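PDB 5BN3: NEQ263 from Nanoarchaeum equitans Kin4-M, which probably binds adenine nucleotide as the NeqB subunit of the archaeal ATP synthase core complex that it forms with NeqA. Local coordinates for residues Ser194-Lys199 / Leu235-Thr240; Ser261-Ser266 / Asp293-Ile298. All coordinates share one frame; numbering follows the deposited sequence.

Contact 1 (Ser194-Lys199 / Leu235-Thr240); sequences SSPIEK and LREIST
P196 lies against two neighbouring side chains of helix 228-241, E237 and I238. CG of the proline ring sits 3.7 Å from CD of E237, the carboxylate carbon. The ring and the glutamate chain cross at about a right angle. E237 reaches this far because CG is anti to its backbone N (chi1 -175°) and the chain runs on extended. On the apolar side, CB of P196 meets CG1 of I238 at 3.8 Å. CD1 of I238 reaches the backbone of the first turn of helix 196-215, 4.1 Å from N of I197.

No direct hydrogen bond joins the two segments; one water does. It accepts from NZ of K199 at 2.7 Å and donates to OE1 of E237 at 2.9 Å. NZ of K199 and OE1 of E237 are 5.5 Å apart, not in direct contact; their opposite charges probably add a modest attraction. NZ of K199 also folds back to the carbonyl of S194, 2.7 Å to its O, and approaches from above the carbonyl plane. A further bond to the carbonyl of A192 fixes the ammonium beside the turn.

The main polar partner of E237 is R351 of the neighbouring V-type ATP synthase alpha chain, which forms a salt bridge to OE2 and also packs on P196. P7 covers P196 and S195 from the N-terminal part of the chain.

S195 is the N-cap of helix 196-215, with a weak bond from N of I197 to its OG; OG also bonds to the carbonyl of L43. P196 thus takes the first helical position, where a proline costs no helical hydrogen bond. The whole is a helix start packed on a neighbouring helix of the P-loop nucleotide-binding domain, at a subunit interface.

Contact 2 (Ser261-Ser266 / Asp293-Ile298); sequences SIYERS and DLTGYI
The hydroxyl of T295 is gripped from two directions. OH of Y263 donates to OG1 of T295 at 3.1 Å, and OG1 is also bonded to the carbonyl O of V291, one turn earlier in helix 290-296. The contact joins the C-terminal end of helix 255-263 to the region around the end of helix 290-296, within the P-loop nucleotide-binding fold. Strand 273-281 lies between the two helices in the chain; its P278 packs on Y263 and its L280 on T295.

The tyrosine ring spans both partners. I298 puts its CG2 methyl at the ring edge, in the ring plane, 3.5 Å from CD2 of Y263. CG2 is anti to the backbone N of I298, which turns it to the ring; CG1 lies beside that N (chi1 -59°). The T295 methyl CG2 stands 3.8 Å from CE2 of Y263. Replacing Y263 with an alanine would probably open a gap beside CG2 of I298 and deprive OG1 of T295 of its tyrosine donor.

E264 lies farther off. Its OE1 is 4.4 Å from CG2 of I298 and is held instead in a salt bridge by K129.

The I298 side chain is about 8 Å from that of R326, an ADP-binding residue, though no ADP is bound to this chain. R326 also bonds to the carbonyl of G296. The carbonyl of I298 accepts from R253 of the neighbouring V-type ATP synthase alpha chain. After Y263 the chain turns at R265 in an inverse gamma turn, and OG of S266 donates to O of Y263 at 2.8 Å, almost in line with the C=O bond.

Contact 1 closes before contact 2 opens along the chain. Their centres are 19 Å apart, and their nearest atoms about 7 Å, so they do not touch. All four segments belong to the nucleotide-binding domain. Helices 228-241 and 255-263 follow each other and link the two contacts: L235 packs on L255 and D258, while I262 and Y263 meet Y231 and M228. Helix 196-215 starts in contact 1 and reaches contact 2 farther along, where P203 and L207 touch I262. Contact 1 lies toward the N-terminal strands, contact 2 nearer the chain centre and R326. Both lie where this domain meets V-type ATP synthase alpha-chain residues of the assembly.

Contact 1 (Ser194-Lys199 / Leu235-Thr240)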
ATOM      1  N   SER B 194      24.670 -18.199  -7.783  1.00 46.60           N
ATOM      2  CA  SER B 194      25.786 -17.540  -8.456  1.00 48.58           C
ATOM      3  C   SER B 194      25.765 -16.023  -8.261  1.00 43.61           C
ATOM      4  O   SER B 194      24.772 -15.459  -7.796  1.00 39.66           O
ATOM      5  CB  SER B 194      25.789 -17.879  -9.948  1.00 46.79           C
ATOM      6  OG  SER B 194      24.628 -17.385 -10.591  1.00 39.39           O
ATOM      7  N   SER B 195      26.873 -15.373  -8.605  1.00 43.05           N
ATOM      8  CA  SER B 195      26.962 -13.916  -8.556  1.00 43.22           C
ATOM      9  C   SER B 195      25.906 -13.303  -9.470  1.00 32.62           C
ATOM     10  O   SER B 195      25.608 -13.857 -10.532  1.00 36.98           O
ATOM     11  CB  SER B 195      28.358 -13.459  -8.988  1.00 42.14           C
ATOM     12  OG  SER B 195      28.428 -12.049  -9.096  1.00 44.40           O
ATOM     13  N   PRO B 196      25.328 -12.164  -9.058  1.00 35.87           N
ATOM     14  CA  PRO B 196      24.294 -11.532  -9.883  1.00 40.74           C
ATOM     15  C   PRO B 196      24.816 -11.099 -11.251  1.00 39.35           C
ATOM     16  O   PRO B 196      24.027 -11.035 -12.192  1.00 36.85           O
ATOM     17  CB  PRO B 196      23.870 -10.310  -9.054  1.00 34.68           C
ATOM     18  CG  PRO B 196      25.003 -10.063  -8.116  1.00 37.49           C
ATOM     19  CD  PRO B 196      25.576 -11.416  -7.814  1.00 38.02           C
ATOM     20  N   ILE B 197      26.111 -10.811 -11.363  1.00 37.27           N
ATOM     21  CA  ILE B 197      26.689 -10.434 -12.651  1.00 31.78           C
ATOM     22  C   ILE B 197      26.656 -11.598 -13.654  1.00 31.58           C
ATOM     23  O   ILE B 197      26.471 -11.381 -14.851  1.00 38.19           O
ATOM     24  CB  ILE B 197      28.128  -9.860 -12.500  1.00 41.93           C
ATOM     25  CG1 ILE B 197      28.591  -9.190 -13.795  1.00 42.80           C
ATOM     26  CG2 ILE B 197      29.115 -10.941 -12.099  1.00 37.42           C
ATOM     27  CD1 ILE B 197      27.911  -7.875 -14.072  1.00 38.70           C
ATOM     28  N   GLU B 198      26.812 -12.829 -13.171  1.00 34.39           N
ATOM     29  CA  GLU B 198      26.735 -13.987 -14.059  1.00 39.58           C
ATOM     30  C   GLU B 198      25.300 -14.205 -14.531  1.00 33.40           C
ATOM     31  O   GLU B 198      25.062 -14.605 -15.674  1.00 33.03           O
ATOM     32  CB  GLU B 198      27.258 -15.257 -13.376  1.00 33.71           C
ATOM     33  CG  GLU B 198      27.209 -16.478 -14.293  1.00 43.71           C
ATOM     34  CD  GLU B 198      27.755 -17.746 -13.666  1.00 46.50           C
ATOM     35  OE1 GLU B 198      28.368 -17.677 -12.577  1.00 52.63           O
ATOM     36  OE2 GLU B 198      27.570 -18.822 -14.274  1.00 43.86           O
ATOM     37  N   LYS B 199      24.348 -13.937 -13.645  1.00 35.74           N
ATOM     38  CA  LYS B 199      22.937 -14.115 -13.969  1.00 37.72           C
ATOM     39  C   LYS B 199      22.473 -13.165 -15.072  1.00 34.55           C
ATOM     40  O   LYS B 199      21.777 -13.580 -15.995  1.00 35.22           O
ATOM     41  CB  LYS B 199      22.067 -13.947 -12.718  1.00 40.69           C
ATOM     42  CG  LYS B 199      22.173 -15.098 -11.716  1.00 37.07           C
ATOM     43  CD  LYS B 199      21.053 -15.026 -10.679  1.00 37.92           C
ATOM     44  CE  LYS B 199      21.165 -16.140  -9.644  1.00 46.66           C
ATOM     45  NZ  LYS B 199      22.172 -15.847  -8.589  1.00 51.84           N
ATOM     46  N   LEU B 235      19.179  -8.212 -11.327  1.00 31.63           N
ATOM     47  CA  LEU B 235      19.319  -6.812 -11.718  1.00 31.37           C
ATOM     48  C   LEU B 235      19.075  -5.887 -10.530  1.00 38.58           C
ATOM     49  O   LEU B 235      19.756  -4.873 -10.371  1.00 33.74           O
ATOM     50  CB  LEU B 235      18.356  -6.470 -12.860  1.00 39.12           C
ATOM     51  CG  LEU B 235      18.675  -5.184 -13.626  1.00 46.87           C
ATOM     52  CD1 LEU B 235      19.936  -5.367 -14.454  1.00 37.25           C
ATOM     53  CD2 LEU B 235      17.512  -4.744 -14.506  1.00 43.01           C
ATOM     54  N   ARG B 236      18.101  -6.244  -9.699  1.00 31.40           N
ATOM     55  CA  ARG B 236      17.790  -5.471  -8.502  1.00 28.87           C
ATOM     56  C   ARG B 236      18.924  -5.561  -7.492  1.00 32.77           C
ATOM     57  O   ARG B 236      19.224  -4.595  -6.787  1.00 34.74           O
ATOM     58  CB  ARG B 236      16.487  -5.974  -7.876  1.00 31.14           C
ATOM     59  CG  ARG B 236      16.127  -5.310  -6.558  1.00 31.33           C
ATOM     60  CD  ARG B 236      14.753  -5.749  -6.079  1.00 30.51           C
ATOM     61  NE  ARG B 236      14.681  -7.193  -5.860  1.00 32.46           N
ATOM     62  CZ  ARG B 236      13.567  -7.849  -5.549  1.00 38.25           C
ATOM     63  NH1 ARG B 236      12.424  -7.192  -5.419  1.00 32.67           N
ATOM     64  NH2 ARG B 236      13.598  -9.159  -5.374  1.00 37.74           N
ATOM     65  N   GLU B 237      19.549  -6.730  -7.422  1.00 31.23           N
ATOM     66  CA  GLU B 237      20.661  -6.938  -6.509  1.00 37.61           C
ATOM     67  C   GLU B 237      21.815  -5.997  -6.856  1.00 38.28           C
ATOM     68  O   GLU B 237      22.393  -5.352  -5.979  1.00 44.20           O
ATOM     69  CB  GLU B 237      21.112  -8.396  -6.558  1.00 40.07           C
ATOM     70  CG  GLU B 237      22.183  -8.730  -5.549  1.00 50.51           C
ATOM     71  CD  GLU B 237      22.450 -10.214  -5.443  1.00 56.28           C
ATOM     72  OE1 GLU B 237      21.709 -11.013  -6.061  1.00 54.21           O
ATOM     73  OE2 GLU B 237      23.405 -10.586  -4.735  1.00 53.07           O
ATOM     74  N   ILE B 238      22.126  -5.915  -8.146  1.00 35.64           N
ATOM     75  CA  ILE B 238      23.169  -5.025  -8.644  1.00 34.84           C
ATOM     76  C   ILE B 238      22.777  -3.562  -8.478  1.00 43.68           C
ATOM     77  O   ILE B 238      23.589  -2.737  -8.055  1.00 44.65           O
ATOM     78  CB  ILE B 238      23.473  -5.318 -10.126  1.00 38.64           C
ATOM     79  CG1 ILE B 238      23.944  -6.765 -10.280  1.00 37.15           C
ATOM     80  CG2 ILE B 238      24.513  -4.351 -10.669  1.00 42.49           C
ATOM     81  CD1 ILE B 238      24.197  -7.183 -11.704  1.00 38.47           C
ATOM     82  N   SER B 239      21.531  -3.243  -8.811  1.00 36.66           N
ATOM     83  CA  SER B 239      21.024  -1.882  -8.670  1.00 42.17           C
ATOM     84  C   SER B 239      21.111  -1.380  -7.233  1.00 39.61           C
ATOM     85  O   SER B 239      21.329  -0.196  -7.007  1.00 44.04           O
ATOM     86  CB  SER B 239      19.576  -1.800  -9.155  1.00 40.01           C
ATOM     87  OG  SER B 239      19.034  -0.520  -8.895  1.00 72.31           O
ATOM     88  N   THR B 240      20.936  -2.288  -6.277  1.00 42.14           N
ATOM     89  CA  THR B 240      20.962  -1.951  -4.855  1.00 44.22           C
ATOM     90  C   THR B 240      22.399  -1.844  -4.327  1.00 43.03           C
ATOM     91  O   THR B 240      22.670  -1.091  -3.388  1.00 45.95           O
ATOM     92  CB  THR B 240      20.165  -2.989  -4.028  1.00 49.73           C
ATOM     93  OG1 THR B 240      18.842  -3.116  -4.565  1.00 48.86           O
ATOM     94  CG2 THR B 240      20.068  -2.568  -2.580  1.00 51.69           C
TER
HETATM   95  O   HOH W   1      22.244 -13.399  -7.553  1.00 52.45           O

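Contact 2 (Ser261-Ser266 / Asp293-Ile298)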
ATOM      1  N   SER B 261      16.148  -4.446 -23.646  1.00 33.16           N
ATOM      2  CA  SER B 261      17.477  -4.599 -24.237  1.00 41.77           C
ATOM      3  C   SER B 261      17.822  -6.072 -24.438  1.00 47.66           C
ATOM      4  O   SER B 261      18.802  -6.408 -25.100  1.00 37.86           O
ATOM      5  CB  SER B 261      18.538  -3.922 -23.368  1.00 37.68           C
ATOM      6  OG  SER B 261      18.873  -4.729 -22.255  1.00 43.26           O
ATOM      7  N   ILE B 262      17.005  -6.946 -23.856  1.00 34.14           N
ATOM      8  CA  ILE B 262      17.123  -8.383 -24.064  1.00 34.38           C
ATOM      9  C   ILE B 262      16.073  -8.888 -25.059  1.00 33.48           C
ATOM     10  O   ILE B 262      16.415  -9.522 -26.058  1.00 38.49           O
ATOM     11  CB  ILE B 262      16.984  -9.131 -22.729  1.00 39.05           C
ATOM     12  CG1 ILE B 262      18.197  -8.844 -21.844  1.00 47.51           C
ATOM     13  CG2 ILE B 262      16.851 -10.625 -22.946  1.00 32.73           C
ATOM     14  CD1 ILE B 262      18.151  -9.569 -20.546  1.00 64.06           C
ATOM     15  N   TYR B 263      14.801  -8.603 -24.785  1.00 30.37           N
ATOM     16  CA  TYR B 263      13.696  -9.111 -25.602  1.00 31.41           C
ATOM     17  C   TYR B 263      13.750  -8.645 -27.060  1.00 36.92           C
ATOM     18  O   TYR B 263      13.379  -9.392 -27.967  1.00 34.45           O
ATOM     19  CB  TYR B 263      12.349  -8.712 -24.991  1.00 25.88           C
ATOM     20  CG  TYR B 263      12.078  -9.256 -23.603  1.00 28.73           C
ATOM     21  CD1 TYR B 263      12.656 -10.439 -23.165  1.00 32.91           C
ATOM     22  CD2 TYR B 263      11.231  -8.582 -22.734  1.00 32.97           C
ATOM     23  CE1 TYR B 263      12.396 -10.932 -21.896  1.00 37.55           C
ATOM     24  CE2 TYR B 263      10.968  -9.067 -21.468  1.00 29.05           C
ATOM     25  CZ  TYR B 263      11.551 -10.239 -21.055  1.00 33.65           C
ATOM     26  OH  TYR B 263      11.284 -10.716 -19.793  1.00 33.62           O
ATOM     27  N   GLU B 264      14.202  -7.414 -27.282  1.00 31.28           N
ATOM     28  CA  GLU B 264      14.228  -6.840 -28.630  1.00 33.74           C
ATOM     29  C   GLU B 264      15.398  -7.331 -29.478  1.00 35.94           C
ATOM     30  O   GLU B 264      15.503  -6.991 -30.658  1.00 35.74           O
ATOM     31  CB  GLU B 264      14.219  -5.307 -28.568  1.00 35.32           C
ATOM     32  CG  GLU B 264      12.883  -4.717 -28.133  1.00 38.80           C
ATOM     33  CD  GLU B 264      11.853  -4.686 -29.252  1.00 63.82           C
ATOM     34  OE1 GLU B 264      10.672  -4.996 -28.983  1.00 51.67           O
ATOM     35  OE2 GLU B 264      12.212  -4.333 -30.395  1.00 43.83           O
ATOM     36  N   ARG B 265      16.275  -8.131 -28.878  1.00 32.38           N
ATOM     37  CA  ARG B 265      17.337  -8.788 -29.637  1.00 42.53           C
ATOM     38  C   ARG B 265      16.783 -10.084 -30.213  1.00 42.05           C
ATOM     39  O   ARG B 265      17.265 -11.182 -29.921  1.00 47.03           O
ATOM     40  CB  ARG B 265      18.564  -9.046 -28.759  1.00 33.86           C
ATOM     41  CG  ARG B 265      19.260  -7.766 -28.303  1.00 33.68           C
ATOM     42  CD  ARG B 265      20.405  -8.053 -27.345  1.00 37.12           C
ATOM     43  NE  ARG B 265      21.607  -8.528 -28.028  1.00 44.39           N
ATOM     44  CZ  ARG B 265      22.731  -8.878 -27.407  1.00 44.44           C
ATOM     45  NH1 ARG B 265      22.807  -8.813 -26.086  1.00 35.75           N
ATOM     46  NH2 ARG B 265      23.773  -9.299 -28.107  1.00 38.27           N
ATOM     47  N   SER B 266      15.752  -9.931 -31.035  1.00 39.12           N
ATOM     48  CA  SER B 266      15.049 -11.037 -31.656  1.00 38.67           C
ATOM     49  C   SER B 266      14.453 -10.494 -32.937  1.00 38.37           C
ATOM     50  O   SER B 266      14.534  -9.292 -33.199  1.00 40.17           O
ATOM     51  CB  SER B 266      13.924 -11.515 -30.744  1.00 34.91           C
ATOM     52  OG  SER B 266      13.017 -10.456 -30.481  1.00 36.44           O
ATOM     53  N   ASP B 293       4.106  -7.760 -15.899  1.00 27.47           N
ATOM     54  CA  ASP B 293       3.475  -6.582 -16.484  1.00 32.96           C
ATOM     55  C   ASP B 293       4.383  -5.881 -17.493  1.00 34.21           C
ATOM     56  O   ASP B 293       3.955  -5.562 -18.604  1.00 29.38           O
ATOM     57  CB  ASP B 293       3.037  -5.597 -15.395  1.00 32.29           C
ATOM     58  CG  ASP B 293       2.340  -4.381 -15.961  1.00 43.41           C
ATOM     59  OD1 ASP B 293       1.233  -4.538 -16.524  1.00 33.83           O
ATOM     60  OD2 ASP B 293       2.887  -3.262 -15.846  1.00 36.13           O
ATOM     61  N   LEU B 294       5.636  -5.645 -17.111  1.00 27.42           N
ATOM     62  CA  LEU B 294       6.595  -5.020 -18.025  1.00 27.69           C
ATOM     63  C   LEU B 294       6.898  -5.929 -19.213  1.00 29.63           C
ATOM     64  O   LEU B 294       7.035  -5.459 -20.344  1.00 32.06           O
ATOM     65  CB  LEU B 294       7.890  -4.644 -17.295  1.00 29.20           C
ATOM     66  CG  LEU B 294       7.805  -3.529 -16.249  1.00 29.32           C
ATOM     67  CD1 LEU B 294       9.191  -3.143 -15.751  1.00 37.90           C
ATOM     68  CD2 LEU B 294       7.080  -2.313 -16.800  1.00 35.48           C
ATOM     69  N   THR B 295       6.994  -7.230 -18.954  1.00 28.83           N
ATOM     70  CA  THR B 295       7.248  -8.197 -20.019  1.00 29.51           C
ATOM     71  C   THR B 295       6.084  -8.204 -21.005  1.00 28.62           C
ATOM     72  O   THR B 295       6.285  -8.277 -22.221  1.00 29.02           O
ATOM     73  CB  THR B 295       7.470  -9.609 -19.446  1.00 33.56           C
ATOM     74  OG1 THR B 295       8.658  -9.612 -18.642  1.00 32.16           O
ATOM     75  CG2 THR B 295       7.621 -10.634 -20.564  1.00 32.10           C
ATOM     76  N   GLY B 296       4.867  -8.114 -20.477  1.00 30.18           N
ATOM     77  CA  GLY B 296       3.683  -8.028 -21.313  1.00 31.99           C
ATOM     78  C   GLY B 296       3.729  -6.825 -22.238  1.00 31.34           C
ATOM     79  O   GLY B 296       3.313  -6.911 -23.394  1.00 29.79           O
ATOM     80  N   TYR B 297       4.243  -5.706 -21.733  1.00 28.63           N
ATOM     81  CA  TYR B 297       4.363  -4.483 -22.528  1.00 26.31           C
ATOM     82  C   TYR B 297       5.457  -4.548 -23.595  1.00 27.85           C
ATOM     83  O   TYR B 297       5.550  -3.660 -24.446  1.00 30.26           O
ATOM     84  CB  TYR B 297       4.627  -3.275 -21.618  1.00 26.87           C
ATOM     85  CG  TYR B 297       3.392  -2.633 -21.026  1.00 27.12           C
ATOM     86  CD1 TYR B 297       2.448  -2.020 -21.835  1.00 34.27           C
ATOM     87  CD2 TYR B 297       3.188  -2.613 -19.654  1.00 28.04           C
ATOM     88  CE1 TYR B 297       1.324  -1.425 -21.295  1.00 30.36           C
ATOM     89  CE2 TYR B 297       2.065  -2.015 -19.105  1.00 27.31           C
ATOM     90  CZ  TYR B 297       1.140  -1.423 -19.933  1.00 33.69           C
ATOM     91  OH  TYR B 297       0.018  -0.822 -19.407  1.00 33.48           O
ATOM     92  N   ILE B 298       6.290  -5.585 -23.545  1.00 30.80           N
ATOM     93  CA  ILE B 298       7.412  -5.704 -24.480  1.00 31.35           C
ATOM     94  C   ILE B 298       7.269  -6.854 -25.479  1.00 25.61           C
ATOM     95  O   ILE B 298       7.382  -6.644 -26.688  1.00 32.47           O
ATOM     96  CB  ILE B 298       8.753  -5.861 -23.738  1.00 33.23           C
ATOM     97  CG1 ILE B 298       8.990  -4.655 -22.829  1.00 29.08           C
ATOM     98  CG2 ILE B 298       9.897  -5.990 -24.734  1.00 30.32           C
ATOM     99  CD1 ILE B 298       9.997  -4.916 -21.728  1.00 32.66           C
TER